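PDB 5TGF: beta-lactamase-related domain-containing protein, which is of unknown function but belongs to the beta-lactamase family, probably acting as a serine hydrolase of that kind, and binds calcium. Local coordinates for residues 225-228 with 229-233; 245-248 with 249-253; 7-10 with 11-14; 137-140 with 141-145. One frame throughout, in Å; residues are numbered along the deposited sequence. Where two conformers were deposited one is given.

Interaction 1 of 4, residues 225-228 with 229-233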
ATOM      1  N   ASN A 225      21.482 -12.439  -0.528  1.00 41.80           N
ATOM      2  CA  ASN A 225      21.659 -13.357  -1.641  1.00 47.49           C
ATOM      3  C   ASN A 225      20.334 -13.969  -2.117  1.00 43.64           C
ATOM      4  O   ASN A 225      20.349 -14.828  -3.003  1.00 39.99           O
ATOM      5  CB  ASN A 225      22.664 -14.464  -1.270  1.00 49.12           C
ATOM      6  CG  ASN A 225      22.277 -15.218  -0.013  1.00 51.62           C
ATOM      7  OD1 ASN A 225      21.099 -15.406   0.276  1.00 57.58           O
ATOM      8  ND2 ASN A 225      23.274 -15.661   0.739  1.00 54.35           N
ATOM      9  N   ARG A 226      19.198 -13.539  -1.545  1.00 39.05           N
ATOM     10  CA  ARG A 226      17.900 -14.117  -1.897  1.00 36.52           C
ATOM     11  C   ARG A 226      17.121 -13.218  -2.859  1.00 33.67           C
ATOM     12  O   ARG A 226      17.150 -11.995  -2.740  1.00 36.13           O
ATOM     13  CB  ARG A 226      17.059 -14.365  -0.634  1.00 44.94           C
ATOM     14  CG  ARG A 226      17.757 -15.169   0.453  1.00 50.36           C
ATOM     15  CD  ARG A 226      16.811 -15.562   1.593  1.00 56.68           C
ATOM     16  NE  ARG A 226      15.628 -16.302   1.133  1.00 62.45           N
ATOM     17  CZ  ARG A 226      14.764 -16.934   1.932  1.00 64.93           C
ATOM     18  NH1 ARG A 226      14.927 -16.949   3.254  1.00 65.75           N
ATOM     19  NH2 ARG A 226      13.726 -17.571   1.405  1.00 69.05           N
ATOM     20  N   GLU A 227      16.411 -13.843  -3.790  1.00 28.54           N
ATOM     21  CA  GLU A 227      15.464 -13.173  -4.659  1.00 31.61           C
ATOM     22  C   GLU A 227      14.066 -13.291  -4.041  1.00 28.75           C
ATOM     23  O   GLU A 227      13.406 -14.310  -4.176  1.00 28.28           O
ATOM     24  CB  GLU A 227      15.486 -13.811  -6.048  1.00 33.55           C
ATOM     25  CG  GLU A 227      14.801 -12.976  -7.109  1.00 41.31           C
ATOM     26  CD  GLU A 227      15.170 -13.392  -8.533  1.00 45.09           C
ATOM     27  OE1 GLU A 227      14.544 -14.352  -9.016  1.00 47.66           O
ATOM     28  OE2 GLU A 227      16.073 -12.768  -9.160  1.00 44.53           O
ATOM     29  N   ILE A 228      13.616 -12.245  -3.369  1.00 25.76           N
ATOM     30  CA  ILE A 228      12.312 -12.299  -2.677  1.00 24.47           C
ATOM     31  C   ILE A 228      11.189 -12.063  -3.689  1.00 21.42           C
ATOM     32  O   ILE A 228      10.176 -12.761  -3.696  1.00 22.34           O
ATOM     33  CB  ILE A 228      12.257 -11.274  -1.522  1.00 25.10           C
ATOM     34  CG1 ILE A 228      13.434 -11.482  -0.571  1.00 23.83           C
ATOM     35  CG2 ILE A 228      10.906 -11.352  -0.805  1.00 23.24           C
ATOM     36  CD1 ILE A 228      13.483 -12.866   0.025  1.00 26.10           C
ATOM     37  N   LEU A 229      11.399 -11.105  -4.574  1.00 19.32           N
ATOM     38  CA  LEU A 229      10.577 -10.926  -5.757  1.00 19.98           C
ATOM     39  C   LEU A 229      11.489 -10.862  -6.976  1.00 21.06           C
ATOM     40  O   LEU A 229      12.597 -10.337  -6.901  1.00 19.40           O
ATOM     41  CB  LEU A 229       9.792  -9.597  -5.642  1.00 19.47           C
ATOM     42  CG  LEU A 229       8.674  -9.590  -4.579  1.00 20.65           C
ATOM     43  CD1 LEU A 229       8.183  -8.147  -4.410  1.00 19.60           C
ATOM     44  CD2 LEU A 229       7.551 -10.555  -4.970  1.00 21.38           C
ATOM     45  N   LYS A 230      10.990 -11.319  -8.111  1.00 21.32           N
ATOM     46  CA  LYS A 230      11.720 -11.136  -9.361  1.00 20.25           C
ATOM     47  C   LYS A 230      11.771  -9.671  -9.786  1.00 24.44           C
ATOM     48  O   LYS A 230      10.814  -8.916  -9.559  1.00 19.32           O
ATOM     49  CB  LYS A 230      11.071 -11.957 -10.447  1.00 22.01           C
ATOM     50  CG  LYS A 230      11.186 -13.436 -10.217  1.00 24.50           C
ATOM     51  CD  LYS A 230      11.012 -14.152 -11.533  1.00 34.36           C
ATOM     52  CE  LYS A 230      10.889 -15.652 -11.318  1.00 38.92           C
ATOM     53  NZ  LYS A 230       9.496 -16.077 -11.592  1.00 45.69           N
ATOM     54  N   PRO A 231      12.890  -9.238 -10.383  1.00 23.71           N
ATOM     55  CA  PRO A 231      13.011  -7.844 -10.796  1.00 23.73           C
ATOM     56  C   PRO A 231      11.871  -7.389 -11.672  1.00 22.46           C
ATOM     57  O   PRO A 231      11.363  -6.264 -11.484  1.00 21.28           O
ATOM     58  CB  PRO A 231      14.330  -7.816 -11.587  1.00 28.79           C
ATOM     59  CG  PRO A 231      15.107  -8.974 -11.081  1.00 29.31           C
ATOM     60  CD  PRO A 231      14.092 -10.027 -10.746  1.00 28.07           C
ATOM     61  N   GLU A 232      11.416  -8.255 -12.584  1.00 21.79           N
ATOM     62  CA  GLU A 232      10.300  -7.896 -13.462  1.00 25.28           C
ATOM     63  C   GLU A 232       8.989  -7.666 -12.713  1.00 20.62           C
ATOM     64  O   GLU A 232       8.148  -6.885 -13.134  1.00 21.28           O
ATOM     65  CB  GLU A 232      10.075  -8.944 -14.560  1.00 29.00           C
ATOM     66  CG  GLU A 232       9.898 -10.362 -14.065  1.00 34.76           C
ATOM     67  CD  GLU A 232      11.211 -11.154 -14.051  1.00 42.42           C
ATOM     68  OE1 GLU A 232      12.306 -10.547 -13.864  1.00 33.37           O
ATOM     69  OE2 GLU A 232      11.118 -12.396 -14.186  1.00 49.39           O
ATOM     70  N   THR A 233       8.812  -8.391 -11.625  1.00 21.38           N
ATOM     71  CA  THR A 233       7.602  -8.290 -10.804  1.00 18.87           C
ATOM     72  C   THR A 233       7.563  -6.938 -10.091  1.00 18.73           C
ATOM     73  O   THR A 233       6.548  -6.251 -10.145  1.00 17.78           O
ATOM     74  CB  THR A 233       7.569  -9.447  -9.830  1.00 20.70           C
ATOM     75  OG1 THR A 233       7.537 -10.668 -10.590  1.00 24.77           O
ATOM     76  CG2 THR A 233       6.351  -9.344  -8.872  1.00 22.20           C
TER
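Glu227 reaches forward over Leu229, Lys230 and Pro231 at the link between a two-stranded hairpin and a helix: strand 226-227 ends, the chain turns at Ile228 and runs extended through Leu229 and Lys230, and helix 231-238 begins just after Lys230 at its N-cap position. With CG anti to the backbone N (chi1 -166°) and an extended chain beyond it, the glutamate reaches across the start of 229-233. Its CG packs 3.4 Å from the backbone O of Leu229, while the carboxylate spreads over the next two residues. The long, flexible acid suits this outer side, where its methylenes cover backbone and its oxygens stay at the surface. It makes no salt bridge here, since OE1 of Glu227 is 5.9 Å from NZ of Lys230.

Ile228 and Leu229 are buried on the inner side, with CG of Leu229 3.6 Å from the carbonyl O of Ile228. Ile228 packs on Ile175 and Leu179 of helix 167-179. Leu229 drops between Met216 and Ile217 of helix 207-218 and Ala66 and Ala70 of helix 60-74, where small alanines accept the branched side chain. Asp73 of that last helix takes the N-H of Lys230 on one carboxylate oxygen and is hydrogen-bonded to the Thr233 hydroxyl by the other, which ties the helix start to the region of the calcium-binding residues; the Lys230 side chain lies about 7 Å from that of Val72. On the Glu227 carboxylate, OE1 is 3.7 Å from CG of Lys230, and OE2 is 3.7 Å from CD of Pro231, whose ring meets the glutamate at roughly a right angle.

Interaction 2 of 4, residues 245-248 with 249-253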
ATOM      1  N   ALA A 245      -8.075   4.119 -18.075  1.00 19.59           N
ATOM      2  CA  ALA A 245      -9.187   4.353 -17.184  1.00 19.95           C
ATOM      3  C   ALA A 245      -9.318   5.856 -16.905  1.00 19.35           C
ATOM      4  O   ALA A 245      -8.306   6.552 -16.757  1.00 20.43           O
ATOM      5  CB  ALA A 245      -8.996   3.564 -15.881  1.00 19.90           C
ATOM      6  N   VAL A 246     -10.552   6.336 -16.808  1.00 19.15           N
ATOM      7  CA  VAL A 246     -10.835   7.744 -16.527  1.00 21.79           C
ATOM      8  C   VAL A 246     -10.535   8.035 -15.073  1.00 20.27           C
ATOM      9  O   VAL A 246     -11.057   7.344 -14.175  1.00 17.61           O
ATOM     10  CB  VAL A 246     -12.292   8.139 -16.854  1.00 24.21           C
ATOM     11  CG1 VAL A 246     -12.597   9.568 -16.350  1.00 22.90           C
ATOM     12  CG2 VAL A 246     -12.553   7.995 -18.368  1.00 24.74           C
ATOM     13  N   VAL A 247      -9.681   9.037 -14.848  1.00 19.13           N
ATOM     14  CA  VAL A 247      -9.341   9.486 -13.511  1.00 18.50           C
ATOM     15  C   VAL A 247     -10.121  10.767 -13.253  1.00 19.54           C
ATOM     16  O   VAL A 247      -9.912  11.773 -13.931  1.00 17.71           O
ATOM     17  CB  VAL A 247      -7.839   9.778 -13.383  1.00 20.78           C
ATOM     18  CG1 VAL A 247      -7.510  10.345 -11.996  1.00 22.37           C
ATOM     19  CG2 VAL A 247      -7.026   8.503 -13.652  1.00 22.99           C
ATOM     20  N   ALA A 248     -10.958  10.751 -12.233  1.00 21.42           N
ATOM     21  CA  ALA A 248     -11.728  11.949 -11.857  1.00 20.32           C
ATOM     22  C   ALA A 248     -10.829  12.989 -11.207  1.00 22.07           C
ATOM     23  O   ALA A 248      -9.812  12.644 -10.602  1.00 19.28           O
ATOM     24  CB  ALA A 248     -12.856  11.583 -10.910  1.00 22.96           C
ATOM     25  N   PRO A 249     -11.209  14.271 -11.303  1.00 21.32           N
ATOM     26  CA  PRO A 249     -10.507  15.304 -10.550  1.00 21.16           C
ATOM     27  C   PRO A 249     -10.456  14.996  -9.074  1.00 18.85           C
ATOM     28  O   PRO A 249     -11.394  14.440  -8.520  1.00 19.93           O
ATOM     29  CB  PRO A 249     -11.366  16.580 -10.798  1.00 23.57           C
ATOM     30  CG  PRO A 249     -12.170  16.297 -12.011  1.00 24.45           C
ATOM     31  CD  PRO A 249     -12.360  14.805 -12.063  1.00 23.18           C
ATOM     32  N   GLY A 250      -9.345  15.353  -8.432  1.00 19.42           N
ATOM     33  CA  GLY A 250      -9.275  15.322  -6.966  1.00 19.77           C
ATOM     34  C   GLY A 250      -8.944  13.971  -6.318  1.00 16.49           C
ATOM     35  O   GLY A 250      -9.206  13.779  -5.148  1.00 17.10           O
ATOM     36  N   GLU A 251      -8.339  13.032  -7.056  1.00 16.09           N
ATOM     37  CA  GLU A 251      -7.812  11.837  -6.383  1.00 15.47           C
ATOM     38  C   GLU A 251      -6.507  12.231  -5.666  1.00 14.34           C
ATOM     39  O   GLU A 251      -5.985  13.340  -5.847  1.00 12.63           O
ATOM     40  CB  GLU A 251      -7.580  10.705  -7.392  1.00 16.31           C
ATOM     41  CG  GLU A 251      -8.809  10.305  -8.195  1.00 19.56           C
ATOM     42  CD  GLU A 251      -9.877   9.559  -7.396  1.00 23.40           C
ATOM     43  OE1 GLU A 251      -9.638   9.100  -6.263  1.00 22.23           O
ATOM     44  OE2 GLU A 251     -11.017   9.477  -7.900  1.00 26.52           O
ATOM     45  N   TYR A 252      -5.997  11.312  -4.863  1.00 13.83           N
ATOM     46  CA  TYR A 252      -4.897  11.600  -3.940  1.00 13.30           C
ATOM     47  C   TYR A 252      -3.678  12.257  -4.573  1.00 12.84           C
ATOM     48  O   TYR A 252      -3.149  13.214  -4.023  1.00 12.84           O
ATOM     49  CB  TYR A 252      -4.498  10.329  -3.181  1.00 13.22           C
ATOM     50  CG  TYR A 252      -3.190  10.470  -2.446  1.00 13.07           C
ATOM     51  CD1 TYR A 252      -3.107  11.020  -1.165  1.00 14.82           C
ATOM     52  CD2 TYR A 252      -2.046  10.048  -3.044  1.00 13.16           C
ATOM     53  CE1 TYR A 252      -1.876  11.120  -0.541  1.00 15.64           C
ATOM     54  CE2 TYR A 252      -0.837  10.126  -2.415  1.00 15.12           C
ATOM     55  CZ  TYR A 252      -0.751  10.708  -1.192  1.00 14.84           C
ATOM     56  OH  TYR A 252       0.542  10.851  -0.694  1.00 17.30           O
ATOM     57  N   VAL A 253      -3.219  11.771  -5.719  1.00 12.75           N
ATOM     58  CA  VAL A 253      -1.992  12.339  -6.298  1.00 14.41           C
ATOM     59  C   VAL A 253      -2.183  13.832  -6.698  1.00 15.48           C
ATOM     60  O   VAL A 253      -1.294  14.689  -6.432  1.00 14.80           O
ATOM     61  CB  VAL A 253      -1.468  11.469  -7.453  1.00 15.04           C
ATOM     62  CG1 VAL A 253      -0.459  12.203  -8.296  1.00 17.59           C
ATOM     63  CG2 VAL A 253      -0.898  10.158  -6.926  1.00 14.59           C
TER
HETATM   64  O   HOH W   1      -7.281  13.235  -9.797  1.00 15.73           O
HETATM   65  O   HOH W   2     -10.984   8.576 -10.482  1.00 20.92           O
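Ala248 and Glu251 meet round a tight bend, joined through two waters, with no direct hydrogen bond between them. The first water donates to the carbonyl O of Ala248 (2.7 Å) and accepts from the backbone N of Glu251 (2.9 Å). It thereby fills the role of the usual turn bond, because Ala248 O and Glu251 N are themselves 3.9 Å apart. The second accepts from the backbone N of Ala248 at 2.8 Å and donates to OE2 of Glu251 at 2.7 Å, so both polar groups of the Ala248 backbone are served by water. A bend at chi2 (-71°) folds the glutamate back, turning OE2 toward this second water. The other oxygen, OE1, is hydrogen-bonded to a glycerol, probably from the crystallisation liquor, that also bonds the backbone N of Tyr252.

The backbone explains the shape. Pro249 and Gly250 have the angles of the two central residues of a type II turn: proline fits the first position with its fixed phi, and glycine suits the positive phi of the second (84°). The bend delivers the chain to helix 252-257, with Glu251 at its N-cap position.

Direct contact is slight. CG of Glu251 touches the O of Ala248 at 3.5 Å and lies 4.0 Å from CG1 of Val247, the valine and glutamate side chains crossing at a slant.

The polar groups of Ala248 and Glu251 are thus linked by ordered water, which implies that the bend is held by its proline-glycine geometry together with solvent.

Interaction 3 of 4, residues 7-10 with 11-14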
ATOM      1  N   THR A   7      26.834  15.053   5.587  1.00 59.53           N
ATOM      2  CA  THR A   7      26.263  15.687   6.815  1.00 59.79           C
ATOM      3  C   THR A   7      25.050  16.582   6.506  1.00 55.36           C
ATOM      4  O   THR A   7      25.163  17.786   6.283  1.00 55.73           O
ATOM      5  CB  THR A   7      27.327  16.496   7.576  1.00 61.62           C
ATOM      6  OG1 THR A   7      26.689  17.289   8.583  1.00 54.92           O
ATOM      7  CG2 THR A   7      28.144  17.396   6.613  1.00 66.30           C
ATOM      8  N   TYR A   8      23.878  15.980   6.570  1.00 42.98           N
ATOM      9  CA  TYR A   8      22.638  16.649   6.229  1.00 33.98           C
ATOM     10  C   TYR A   8      22.075  17.311   7.452  1.00 30.44           C
ATOM     11  O   TYR A   8      22.375  16.879   8.566  1.00 31.53           O
ATOM     12  CB  TYR A   8      21.652  15.599   5.727  1.00 34.04           C
ATOM     13  CG  TYR A   8      22.206  14.784   4.585  1.00 28.74           C
ATOM     14  CD1 TYR A   8      22.082  15.227   3.291  1.00 26.96           C
ATOM     15  CD2 TYR A   8      22.884  13.589   4.812  1.00 31.40           C
ATOM     16  CE1 TYR A   8      22.570  14.489   2.227  1.00 28.47           C
ATOM     17  CE2 TYR A   8      23.362  12.836   3.747  1.00 32.63           C
ATOM     18  CZ  TYR A   8      23.186  13.307   2.458  1.00 29.07           C
ATOM     19  OH  TYR A   8      23.677  12.616   1.387  1.00 33.41           O
ATOM     20  N   ASP A   9      21.245  18.334   7.273  1.00 25.90           N
ATOM     21  CA  ASP A   9      20.546  18.926   8.413  1.00 25.74           C
ATOM     22  C   ASP A   9      19.072  18.522   8.413  1.00 24.78           C
ATOM     23  O   ASP A   9      18.307  19.034   7.615  1.00 21.24           O
ATOM     24  CB  ASP A   9      20.690  20.454   8.402  1.00 28.89           C
ATOM     25  CG  ASP A   9      20.025  21.132   9.598  1.00 32.60           C
ATOM     26  OD1 ASP A   9      19.454  20.473  10.507  1.00 30.87           O
ATOM     27  OD2 ASP A   9      20.049  22.379   9.605  1.00 35.63           O
ATOM     28  N   PHE A  10      18.688  17.621   9.328  1.00 22.67           N
ATOM     29  CA  PHE A  10      17.312  17.099   9.397  1.00 22.71           C
ATOM     30  C   PHE A  10      16.365  17.885  10.323  1.00 21.39           C
ATOM     31  O   PHE A  10      15.236  17.498  10.509  1.00 22.50           O
ATOM     32  CB  PHE A  10      17.331  15.613   9.774  1.00 21.74           C
ATOM     33  CG  PHE A  10      17.531  14.717   8.602  1.00 21.91           C
ATOM     34  CD1 PHE A  10      16.439  14.307   7.839  1.00 19.46           C
ATOM     35  CD2 PHE A  10      18.794  14.384   8.186  1.00 22.00           C
ATOM     36  CE1 PHE A  10      16.617  13.569   6.687  1.00 20.49           C
ATOM     37  CE2 PHE A  10      18.983  13.609   7.055  1.00 24.62           C
ATOM     38  CZ  PHE A  10      17.880  13.223   6.281  1.00 21.93           C
ATOM     39  N   THR A  11      16.793  19.044  10.816  1.00 21.40           N
ATOM     40  CA  THR A  11      15.949  19.886  11.621  1.00 22.44           C
ATOM     41  C   THR A  11      14.569  20.202  11.024  1.00 21.63           C
ATOM     42  O   THR A  11      13.583  20.182  11.751  1.00 20.92           O
ATOM     43  CB  THR A  11      16.663  21.219  11.942  1.00 26.77           C
ATOM     44  OG1 THR A  11      17.850  20.917  12.652  1.00 29.06           O
ATOM     45  CG2 THR A  11      15.802  22.102  12.789  1.00 29.28           C
ATOM     46  N   PRO A  12      14.495  20.554   9.726  1.00 23.28           N
ATOM     47  CA  PRO A  12      13.169  20.899   9.218  1.00 22.57           C
ATOM     48  C   PRO A  12      12.160  19.708   9.304  1.00 22.96           C
ATOM     49  O   PRO A  12      10.969  19.918   9.563  1.00 24.13           O
ATOM     50  CB  PRO A  12      13.441  21.311   7.776  1.00 24.78           C
ATOM     51  CG  PRO A  12      14.885  21.689   7.753  1.00 25.87           C
ATOM     52  CD  PRO A  12      15.535  20.736   8.695  1.00 25.01           C
ATOM     53  N   LEU A  13      12.639  18.481   9.104  1.00 19.01           N
ATOM     54  CA  LEU A  13      11.769  17.309   9.212  1.00 19.45           C
ATOM     55  C   LEU A  13      11.359  17.098  10.671  1.00 19.72           C
ATOM     56  O   LEU A  13      10.185  16.911  10.983  1.00 15.42           O
ATOM     57  CB  LEU A  13      12.485  16.074   8.673  1.00 19.46           C
ATOM     58  CG  LEU A  13      11.733  14.752   8.723  1.00 20.18           C
ATOM     59  CD1 LEU A  13      10.497  14.858   7.843  1.00 24.47           C
ATOM     60  CD2 LEU A  13      12.620  13.594   8.268  1.00 20.34           C
ATOM     61  N   ASP A  14      12.344  17.148  11.575  1.00 22.02           N
ATOM     62  CA  ASP A  14      12.084  16.958  13.008  1.00 22.44           C
ATOM     63  C   ASP A  14      11.104  18.028  13.518  1.00 22.40           C
ATOM     64  O   ASP A  14      10.228  17.748  14.346  1.00 21.13           O
ATOM     65  CB  ASP A  14      13.416  16.987  13.767  1.00 22.98           C
ATOM     66  CG  ASP A  14      13.267  16.693  15.268  1.00 27.58           C
ATOM     67  OD1 ASP A  14      12.525  15.757  15.660  1.00 28.02           O
ATOM     68  OD2 ASP A  14      13.987  17.352  16.051  1.00 27.66           O
TER
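Thr11 grips the carboxylate of Asp9 twice, through its backbone N and its hydroxyl, just where helix 11-22 starts. The N-H bond to OD1 of Asp9 is 3.0 Å long and fairly straight (162°); the N-H meets OD1 from above the carboxylate plane and closes an Asx turn. The OG1 of Thr11 donates to the same OD1 at 2.7 Å, on its syn lone pair. Asp9 can face both donors because CG stands anti to its backbone N (chi1 -178°). A short acid and a hydroxyl residue suit this solvent side, where Pro12 also lies exposed; lacking an N-H, proline costs nothing in the first helical turn.

The close-packed side belongs to Phe10 and Leu13, whose side chains run together in the same direction. CD2 of Leu13 meets the edge of the Phe10 ring, 3.9 Å from CD1. Beneath them the carbonyl O of Phe10, at the N-cap position, accepts the first regular helical bond from Asp14 N, 3.1 Å and nearly linear.

Beyond the turn, the Phe10 ring lies almost parallel to that of Phe41 on strand 38-46, an outermost strand of the six-stranded sheet, and both Phe10 and Leu13 touch Ile336 of helix 328-337.

Interaction 4 of 4, residues 137-140 with 141-145; sequences TVFT and PGTRF
Thr140 and Thr143 are joined through one carbonyl oxygen that takes two hydrogen bonds. The O of Thr140 accepts from the backbone N of Thr143 at 3.1 Å, tilted from the carbonyl plane, and from OG1 of Thr143 at 2.6 Å, in that plane on a lone pair. The hydroxyl gets there because chi1 (69°) sets OG1 between the backbone N and the carbonyl carbon.

The N-H bond closes a type II beta turn from Thr140 to Thr143. Proline suits the first corner, Pro141, with its fixed phi and no N-H to satisfy; at the second, Gly142, a CB would jam against the preceding carbonyl O. Outward, Thr143 O accepts from the backbone N of Val246, Phe145 N donates to Val246 O, and backbone bonds pair Gly142 with Thr107 and Val138 with Gly109.

Arg144 folds back over Phe139. Its CB stands over the ring centre in a CH-pi contact, 3.5 Å from the centroid. After a bend at chi3 the guanidinium lies past the CD2 side of the ring, its own face against CD2, the two planes 43° apart; NH1 is 3.5 Å from CD2 of Phe139. The buried O of Arg144 finds no polar partner; CE1 of Phe139 lies 3.2 Å from it.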
ATOM      1  N   THR A 137     -21.488  -4.553  -9.948  1.00 25.69           N
ATOM      2  CA  THR A 137     -20.360  -3.703 -10.254  1.00 27.25           C
ATOM      3  C   THR A 137     -20.811  -2.262 -10.423  1.00 26.03           C
ATOM      4  O   THR A 137     -21.987  -1.985 -10.526  1.00 25.97           O
ATOM      5  CB  THR A 137     -19.629  -4.167 -11.517  1.00 27.98           C
ATOM      6  OG1 THR A 137     -20.541  -4.233 -12.620  1.00 27.66           O
ATOM      7  CG2 THR A 137     -18.991  -5.518 -11.279  1.00 30.28           C
ATOM      8  N   VAL A 138     -19.861  -1.341 -10.414  1.00 23.82           N
ATOM      9  CA  VAL A 138     -20.221   0.070 -10.530  0.59 24.60           C
ATOM     10  C   VAL A 138     -19.824   0.652 -11.885  1.00 23.48           C
ATOM     11  O   VAL A 138     -20.347   1.674 -12.277  1.00 22.57           O
ATOM     12  CB  VAL A 138     -19.675   0.892  -9.345  0.59 24.34           C
ATOM     13  CG1 VAL A 138     -20.457   0.536  -8.072  0.59 24.19           C
ATOM     14  CG2 VAL A 138     -18.176   0.664  -9.170  0.59 21.73           C
ATOM     15  N   PHE A 139     -18.972  -0.055 -12.624  1.00 22.11           N
ATOM     16  CA  PHE A 139     -18.572   0.316 -13.992  1.00 21.52           C
ATOM     17  C   PHE A 139     -17.775  -0.804 -14.621  1.00 23.24           C
ATOM     18  O   PHE A 139     -17.327  -1.745 -13.944  1.00 19.32           O
ATOM     19  CB  PHE A 139     -17.766   1.644 -14.086  1.00 21.75           C
ATOM     20  CG  PHE A 139     -16.536   1.694 -13.203  1.00 17.76           C
ATOM     21  CD1 PHE A 139     -15.354   1.088 -13.600  1.00 16.62           C
ATOM     22  CD2 PHE A 139     -16.581   2.331 -11.962  1.00 18.97           C
ATOM     23  CE1 PHE A 139     -14.224   1.107 -12.779  1.00 17.50           C
ATOM     24  CE2 PHE A 139     -15.437   2.422 -11.156  1.00 18.72           C
ATOM     25  CZ  PHE A 139     -14.262   1.780 -11.558  1.00 18.44           C
ATOM     26  N   THR A 140     -17.617  -0.695 -15.937  1.00 21.63           N
ATOM     27  CA  THR A 140     -16.894  -1.682 -16.734  1.00 22.58           C
ATOM     28  C   THR A 140     -15.416  -1.653 -16.420  1.00 19.51           C
ATOM     29  O   THR A 140     -14.829  -0.563 -16.381  1.00 23.65           O
ATOM     30  CB  THR A 140     -17.091  -1.392 -18.239  1.00 26.34           C
ATOM     31  OG1 THR A 140     -18.481  -1.498 -18.546  1.00 26.41           O
ATOM     32  CG2 THR A 140     -16.323  -2.369 -19.102  1.00 29.46           C
ATOM     33  N   PRO A 141     -14.790  -2.833 -16.238  1.00 21.70           N
ATOM     34  CA  PRO A 141     -13.371  -2.872 -15.893  1.00 22.36           C
ATOM     35  C   PRO A 141     -12.462  -2.138 -16.867  1.00 21.51           C
ATOM     36  O   PRO A 141     -12.655  -2.162 -18.091  1.00 20.42           O
ATOM     37  CB  PRO A 141     -13.034  -4.372 -15.880  1.00 22.80           C
ATOM     38  CG  PRO A 141     -14.326  -5.085 -15.761  1.00 24.08           C
ATOM     39  CD  PRO A 141     -15.354  -4.195 -16.378  1.00 26.41           C
ATOM     40  N   GLY A 142     -11.492  -1.435 -16.310  1.00 18.64           N
ATOM     41  CA  GLY A 142     -10.570  -0.662 -17.071  1.00 20.51           C
ATOM     42  C   GLY A 142     -11.031   0.712 -17.490  1.00 20.41           C
ATOM     43  O   GLY A 142     -10.277   1.399 -18.150  1.00 22.00           O
ATOM     44  N   THR A 143     -12.280   1.082 -17.221  1.00 21.84           N
ATOM     45  CA  THR A 143     -12.835   2.329 -17.766  1.00 22.34           C
ATOM     46  C   THR A 143     -12.788   3.499 -16.793  1.00 20.94           C
ATOM     47  O   THR A 143     -12.899   4.675 -17.209  1.00 20.36           O
ATOM     48  CB  THR A 143     -14.292   2.147 -18.272  1.00 22.96           C
ATOM     49  OG1 THR A 143     -15.185   1.921 -17.171  1.00 21.39           O
ATOM     50  CG2 THR A 143     -14.370   1.013 -19.251  1.00 24.76           C
ATOM     51  N   ARG A 144     -12.665   3.205 -15.494  1.00 19.96           N
ATOM     52  CA  ARG A 144     -12.560   4.246 -14.466  1.00 18.45           C
ATOM     53  C   ARG A 144     -11.631   3.797 -13.328  1.00 16.84           C
ATOM     54  O   ARG A 144     -11.404   2.591 -13.143  1.00 17.13           O
ATOM     55  CB  ARG A 144     -13.935   4.578 -13.872  1.00 20.93           C
ATOM     56  CG  ARG A 144     -14.924   5.278 -14.803  1.00 23.43           C
ATOM     57  CD  ARG A 144     -16.276   5.557 -14.163  1.00 25.86           C
ATOM     58  NE  ARG A 144     -16.186   6.144 -12.819  1.00 32.08           N
ATOM     59  CZ  ARG A 144     -17.109   5.992 -11.859  1.00 32.35           C
ATOM     60  NH1 ARG A 144     -18.253   5.350 -12.091  1.00 31.57           N
ATOM     61  NH2 ARG A 144     -16.899   6.492 -10.651  1.00 30.04           N
ATOM     62  N   PHE A 145     -11.013   4.789 -12.676  1.00 15.99           N
ATOM     63  CA  PHE A 145     -10.308   4.632 -11.377  1.00 14.71           C
ATOM     64  C   PHE A 145     -11.237   4.956 -10.206  1.00 14.14           C
ATOM     65  O   PHE A 145     -11.893   6.017 -10.163  1.00 15.27           O
ATOM     66  CB  PHE A 145      -9.090   5.543 -11.315  1.00 14.22           C
ATOM     67  CG  PHE A 145      -8.267   5.383 -10.043  1.00 12.82           C
ATOM     68  CD1 PHE A 145      -7.225   4.459  -9.979  1.00 13.26           C
ATOM     69  CD2 PHE A 145      -8.496   6.204  -8.946  1.00 14.01           C
ATOM     70  CE1 PHE A 145      -6.450   4.343  -8.828  1.00 13.48           C
ATOM     71  CE2 PHE A 145      -7.724   6.092  -7.774  1.00 14.35           C
ATOM     72  CZ  PHE A 145      -6.679   5.162  -7.738  1.00 13.45           C
TER

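Overall arrangement
From the N terminus, interaction 3 comes first, starting helix 11-22 beside edge strand 38-46 and helix 328-337. Interaction 4 follows as a turn in the loop between helices 125-133 and 150-163, on the opposite side of the chain's centre from interaction 3. Interaction 1 leads from strand 226-227 into helix 231-238, and interaction 2 leads from the loop after that helix into helix 252-257. All four are local contacts in series; none nests within or crosses another. Only interactions 2 and 4 touch: the loop of 245-248 is joined to that of 141-145, and Ala245 packs on Gly142, bringing together two loops distant in sequence.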